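Local coordinates for pesticidal crystal protein Cry2Aa (Bacillus thuringiensis serovar kurstaki, PDB 1I5P) that promotes colloidosmotic lysis by binding to midgut epithelial cells of dipteran and lepidopteran larvae, at residues S280-T285 against L378-D383. Sequence-based numbering, arbitrary orientation.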
loop_
_atom_site.group_PDB
_atom_site.type_symbol
_atom_site.label_atom_id
_atom_site.label_comp_id
_atom_site.label_asym_id
_atom_site.label_seq_id
_atom_site.Cartn_x
_atom_site.Cartn_y
_atom_site.Cartn_z
ATOM N N SER A 280 5.617 16.341 -11.508
ATOM C CA SER A 280 5.790 17.701 -11.020
ATOM C C SER A 280 5.976 18.517 -12.291
ATOM O O SER A 280 6.052 17.955 -13.382
ATOM C CB SER A 280 7.049 17.819 -10.157
ATOM O OG SER A 280 6.963 16.997 -9.007
ATOM N N GLY A 281 6.059 19.834 -12.164
ATOM C CA GLY A 281 6.231 20.651 -13.348
ATOM C C GLY A 281 5.135 21.688 -13.449
ATOM O O GLY A 281 4.145 21.615 -12.728
ATOM N N PRO A 282 5.280 22.666 -14.353
ATOM C CA PRO A 282 4.282 23.723 -14.525
ATOM C C PRO A 282 3.011 23.380 -15.315
ATOM O O PRO A 282 2.059 24.158 -15.301
ATOM C CB PRO A 282 5.087 24.822 -15.204
ATOM C CG PRO A 282 5.950 24.022 -16.130
ATOM C CD PRO A 282 6.455 22.922 -15.209
ATOM N N GLN A 283 2.985 22.240 -16.006
ATOM C CA GLN A 283 1.807 21.863 -16.799
ATOM C C GLN A 283 0.614 21.324 -16.009
ATOM O O GLN A 283 -0.532 21.701 -16.264
ATOM C CB GLN A 283 2.195 20.844 -17.876
ATOM C CG GLN A 283 2.999 21.432 -19.015
ATOM C CD GLN A 283 3.189 20.463 -20.160
ATOM O OE1 GLN A 283 2.257 19.770 -20.564
ATOM N NE2 GLN A 283 4.403 20.420 -20.699
ATOM N N GLN A 284 0.877 20.436 -15.059
ATOM C CA GLN A 284 -0.192 19.855 -14.252
ATOM C C GLN A 284 -0.630 20.889 -13.219
ATOM O O GLN A 284 -0.132 20.909 -12.097
ATOM C CB GLN A 284 0.319 18.582 -13.579
ATOM C CG GLN A 284 0.930 17.596 -14.570
ATOM C CD GLN A 284 2.410 17.843 -14.839
ATOM O OE1 GLN A 284 2.916 18.951 -14.664
ATOM N NE2 GLN A 284 3.108 16.802 -15.280
ATOM N N THR A 285 -1.585 21.729 -13.606
ATOM C CA THR A 285 -2.053 22.827 -12.766
ATOM C C THR A 285 -3.335 22.677 -11.958
ATOM O O THR A 285 -3.525 23.383 -10.970
ATOM C CB THR A 285 -2.224 24.093 -13.622
ATOM O OG1 THR A 285 -2.995 23.766 -14.788
ATOM C CG2 THR A 285 -0.877 24.637 -14.053
ATOM N N LEU A 378 7.337 11.224 -14.737
ATOM C CA LEU A 378 6.089 11.870 -15.113
ATOM C C LEU A 378 6.114 13.394 -15.107
ATOM O O LEU A 378 5.104 14.040 -15.401
ATOM C CB LEU A 378 4.993 11.392 -14.165
ATOM C CG LEU A 378 4.920 9.875 -13.964
ATOM C CD1 LEU A 378 4.093 9.552 -12.723
ATOM C CD2 LEU A 378 4.319 9.230 -15.206
ATOM N N ASP A 379 7.264 13.963 -14.772
ATOM C CA ASP A 379 7.412 15.413 -14.700
ATOM C C ASP A 379 7.304 16.112 -16.049
ATOM O O ASP A 379 7.551 15.516 -17.101
ATOM C CB ASP A 379 8.762 15.781 -14.069
ATOM C CG ASP A 379 8.851 15.405 -12.596
ATOM O OD1 ASP A 379 7.843 14.933 -12.025
ATOM O OD2 ASP A 379 9.933 15.597 -12.006
ATOM N N SER A 380 6.922 17.384 -15.997
ATOM C CA SER A 380 6.822 18.226 -17.179
ATOM C C SER A 380 7.705 19.424 -16.864
ATOM O O SER A 380 8.104 19.615 -15.714
ATOM C CB SER A 380 5.387 18.708 -17.395
ATOM O OG SER A 380 5.034 19.662 -16.409
ATOM N N GLY A 381 8.002 20.232 -17.875
ATOM C CA GLY A 381 8.830 21.399 -17.653
ATOM C C GLY A 381 9.087 22.226 -18.901
ATOM O O GLY A 381 8.680 21.870 -20.012
ATOM N N THR A 382 9.768 23.349 -18.714
ATOM C CA THR A 382 10.080 24.217 -19.832
ATOM C C THR A 382 11.544 24.598 -19.812
ATOM O O THR A 382 12.056 25.062 -18.795
ATOM C CB THR A 382 9.242 25.512 -19.794
ATOM O OG1 THR A 382 7.848 25.183 -19.788
ATOM C CG2 THR A 382 9.546 26.377 -21.013
ATOM N N ASP A 383 12.225 24.374 -20.929
ATOM C CA ASP A 383 13.626 24.744 -21.043
ATOM C C ASP A 383 13.699 26.003 -21.899
ATOM O O ASP A 383 12.961 26.142 -22.873
ATOM C CB ASP A 383 14.440 23.639 -21.718
ATOM C CG ASP A 383 14.413 22.333 -20.954
ATOM O OD1 ASP A 383 14.421 22.367 -19.706
ATOM O OD2 ASP A 383 14.400 21.266 -21.610
HETATM O O HOH W 1 8.145 14.707 -9.454
HETATM O O HOH W 2 5.785 23.065 -19.960
HETATM O O HOH W 3 2.697 13.832 -16.189
#
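Ser380 plugs the mouth of the loop 280-285, a worked example of how one serine can secure an irregular segment. Its OG lies between the backbone N and the carbonyl carbon (chi1 71°), a setting that lifts the hydroxyl into the loop. There Ser380 OG donates to Gln284 OE1 (2.8 Å) from a position 29° off the plane of that carbonyl, and accepts a weak bond from Gln283 N at 3.3 Å. Gln284, the centre of an inverse gamma turn, bends at chi2 (87°), which folds its amide back over Ser380.

Ser380 N reaches Ser280 O at 2.8 Å, while Ser280 N points almost straight at Asp379 OD1 (2.7 Å), meeting the carboxylate from above its plane. Three waters bridge the two segments: one joins Ser280 OG to Asp379 OD1, another Gln284 NE2 to Leu378 O, the third Gln283 NE2 to Thr382 OG1.

Carbon contacts are few: Pro282 CD rests on Gly381 CA (3.7 Å), and the extended Gln283 chain runs alongside Ser380 CB.

Outside the pair, Asn414 N binds Asp379 OD2, Tyr463 OH holds Gln283 OE1, and Arg237 ties down the carbonyls of Gly281 and Gln284. Within the middle domain, the contact fastens the loop between strands 275-278 and 287-289 to the link between strands 373-377 and 381-385, beside strand 462-469.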